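Local coordinates for GAF domain/HD domain protein (Geobacter sulfurreducens, PDB 3EEA) that is of unknown function, this piece being the GAF domain of a longer GAF/HD-domain protein that may have phosphatase activity, at residues A[56-59]-A[60-63]. Residues are numbered along the deposited sequence; the frame is centred on the assembly and turned at random.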
ATOM      1  N   ALA A  56      18.110  19.502  -0.709  1.00 28.27           N
ATOM      2  CA  ALA A  56      18.793  19.518   0.579  1.00 28.47           C
ATOM      3  C   ALA A  56      18.714  20.878   1.287  1.00 28.65           C
ATOM      4  O   ALA A  56      18.603  20.932   2.530  1.00 29.32           O
ATOM      5  CB  ALA A  56      20.255  19.105   0.406  1.00 28.56           C
ATOM      6  N   SER A  57      18.778  21.963   0.513  1.00 28.23           N
ATOM      7  CA  SER A  57      18.691  23.293   1.099  1.00 28.55           C
ATOM      8  C   SER A  57      17.347  23.543   1.786  1.00 28.07           C
ATOM      9  O   SER A  57      17.279  24.352   2.701  1.00 27.81           O
ATOM     10  CB  SER A  57      18.938  24.382   0.055  1.00 28.59           C
ATOM     11  OG  SER A  57      17.936  24.371  -0.940  1.00 29.98           O
ATOM     12  N   PHE A  58      16.284  22.845   1.373  1.00 27.62           N
ATOM     13  CA  PHE A  58      14.964  23.065   1.987  1.00 26.97           C
ATOM     14  C   PHE A  58      14.654  22.140   3.180  1.00 25.63           C
ATOM     15  O   PHE A  58      13.650  22.318   3.881  1.00 26.04           O
ATOM     16  CB  PHE A  58      13.877  23.002   0.926  1.00 27.58           C
ATOM     17  CG  PHE A  58      13.915  24.145  -0.037  1.00 30.14           C
ATOM     18  CD1 PHE A  58      13.598  25.439   0.385  1.00 31.93           C
ATOM     19  CD2 PHE A  58      14.281  23.942  -1.373  1.00 32.35           C
ATOM     20  CE1 PHE A  58      13.639  26.514  -0.503  1.00 32.14           C
ATOM     21  CE2 PHE A  58      14.314  25.013  -2.278  1.00 33.25           C
ATOM     22  CZ  PHE A  58      13.986  26.302  -1.834  1.00 33.57           C
ATOM     23  N   LEU A  59      15.531  21.195   3.468  1.00 24.85           N
ATOM     24  CA  LEU A  59      15.293  20.301   4.575  1.00 23.80           C
ATOM     25  C   LEU A  59      15.219  21.027   5.943  1.00 22.28           C
ATOM     26  O   LEU A  59      14.319  20.737   6.713  1.00 21.49           O
ATOM     27  CB  LEU A  59      16.322  19.180   4.588  1.00 24.10           C
ATOM     28  CG  LEU A  59      16.002  17.941   5.394  1.00 26.06           C
ATOM     29  CD1 LEU A  59      14.686  17.265   4.896  1.00 25.47           C
ATOM     30  CD2 LEU A  59      17.245  17.016   5.306  1.00 26.45           C
ATOM     31  N   PRO A  60      16.136  21.980   6.233  1.00 22.19           N
ATOM     32  CA  PRO A  60      15.976  22.747   7.498  1.00 21.87           C
ATOM     33  C   PRO A  60      14.670  23.541   7.562  1.00 20.75           C
ATOM     34  O   PRO A  60      14.110  23.690   8.630  1.00 21.74           O
ATOM     35  CB  PRO A  60      17.152  23.731   7.493  1.00 21.52           C
ATOM     36  CG  PRO A  60      18.106  23.220   6.463  1.00 23.27           C
ATOM     37  CD  PRO A  60      17.366  22.346   5.506  1.00 21.75           C
ATOM     38  N   VAL A  61      14.213  24.055   6.425  1.00 20.88           N
ATOM     39  CA  VAL A  61      12.930  24.770   6.341  1.00 21.13           C
ATOM     40  C   VAL A  61      11.711  23.874   6.668  1.00 20.94           C
ATOM     41  O   VAL A  61      10.867  24.217   7.502  1.00 21.23           O
ATOM     42  CB  VAL A  61      12.728  25.372   4.933  1.00 21.78           C
ATOM     43  CG1 VAL A  61      11.309  25.965   4.791  1.00 24.01           C
ATOM     44  CG2 VAL A  61      13.824  26.414   4.640  1.00 23.01           C
ATOM     45  N   PHE A  62      11.629  22.729   5.991  1.00 19.70           N
ATOM     46  CA  PHE A  62      10.639  21.712   6.319  1.00 18.94           C
ATOM     47  C   PHE A  62      10.649  21.367   7.811  1.00 19.24           C
ATOM     48  O   PHE A  62       9.600  21.346   8.447  1.00 19.46           O
ATOM     49  CB  PHE A  62      10.885  20.435   5.493  1.00 19.27           C
ATOM     50  CG  PHE A  62      10.047  19.274   5.932  1.00 16.33           C
ATOM     51  CD1 PHE A  62       8.680  19.290   5.708  1.00 17.35           C
ATOM     52  CD2 PHE A  62      10.595  18.214   6.631  1.00 18.30           C
ATOM     53  CE1 PHE A  62       7.871  18.264   6.111  1.00 14.84           C
ATOM     54  CE2 PHE A  62       9.788  17.183   7.078  1.00 17.49           C
ATOM     55  CZ  PHE A  62       8.407  17.198   6.805  1.00 17.82           C
ATOM     56  N   ARG A  63      11.823  21.092   8.365  1.00 19.61           N
ATOM     57  CA  ARG A  63      11.891  20.568   9.732  1.00 20.99           C
ATOM     58  C   ARG A  63      11.490  21.598  10.790  1.00 21.21           C
ATOM     59  O   ARG A  63      11.039  21.213  11.873  1.00 22.85           O
ATOM     60  CB  ARG A  63      13.253  20.005  10.043  1.00 21.44           C
ATOM     61  CG  ARG A  63      13.612  18.807   9.200  1.00 27.22           C
ATOM     62  CD  ARG A  63      14.293  17.719  10.019  1.00 32.44           C
ATOM     63  NE  ARG A  63      15.714  17.752   9.775  1.00 38.26           N
ATOM     64  CZ  ARG A  63      16.424  16.784   9.207  1.00 40.52           C
ATOM     65  NH1 ARG A  63      15.865  15.636   8.819  1.00 43.20           N
ATOM     66  NH2 ARG A  63      17.728  16.971   9.033  1.00 42.03           N
TER
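Leu59 and Arg63, one helical turn apart, make the main side-chain contact. Leu59 sends CG anti to its own N (chi1 -162°), which lays the isobutyl group against one face of the Arg63 guanidinium; Leu59 CG sits 4.0 Å above that plane, over its centre, and Leu59 CD2 comes 3.8 Å from Arg63 NH2. The arginine reaches this position by bending at chi2 and chi3, folding back along the helix. In the backbone, Arg63 N donates to Leu59 O at 3.0 Å, the donor tilted 20° from the carbonyl plane. Phe62 N gives Phe58 O a nearly straight bond (174°) of the same i to i+4 kind. On another side of the turn, Val61 CG2 meets the edge of the Phe58 ring at CD1, 4.4 Å away, a loose contact. Cutting Leu59 back to an alanine is likely to strip this face of the guanidinium of its aliphatic cover and let the arginine swing more freely. Phe62 turns inward to meet Tyr37 edge-to-face, while Phe58 lines a pocket that holds a polyether, probably from the crystallisation liquor. The i to i+4 pairing is that of the start of an alpha-helix: residues 56-58 lead into helix 59-64, a short surface helix following strand 46-52 of the GAF domain's antiparallel sheet.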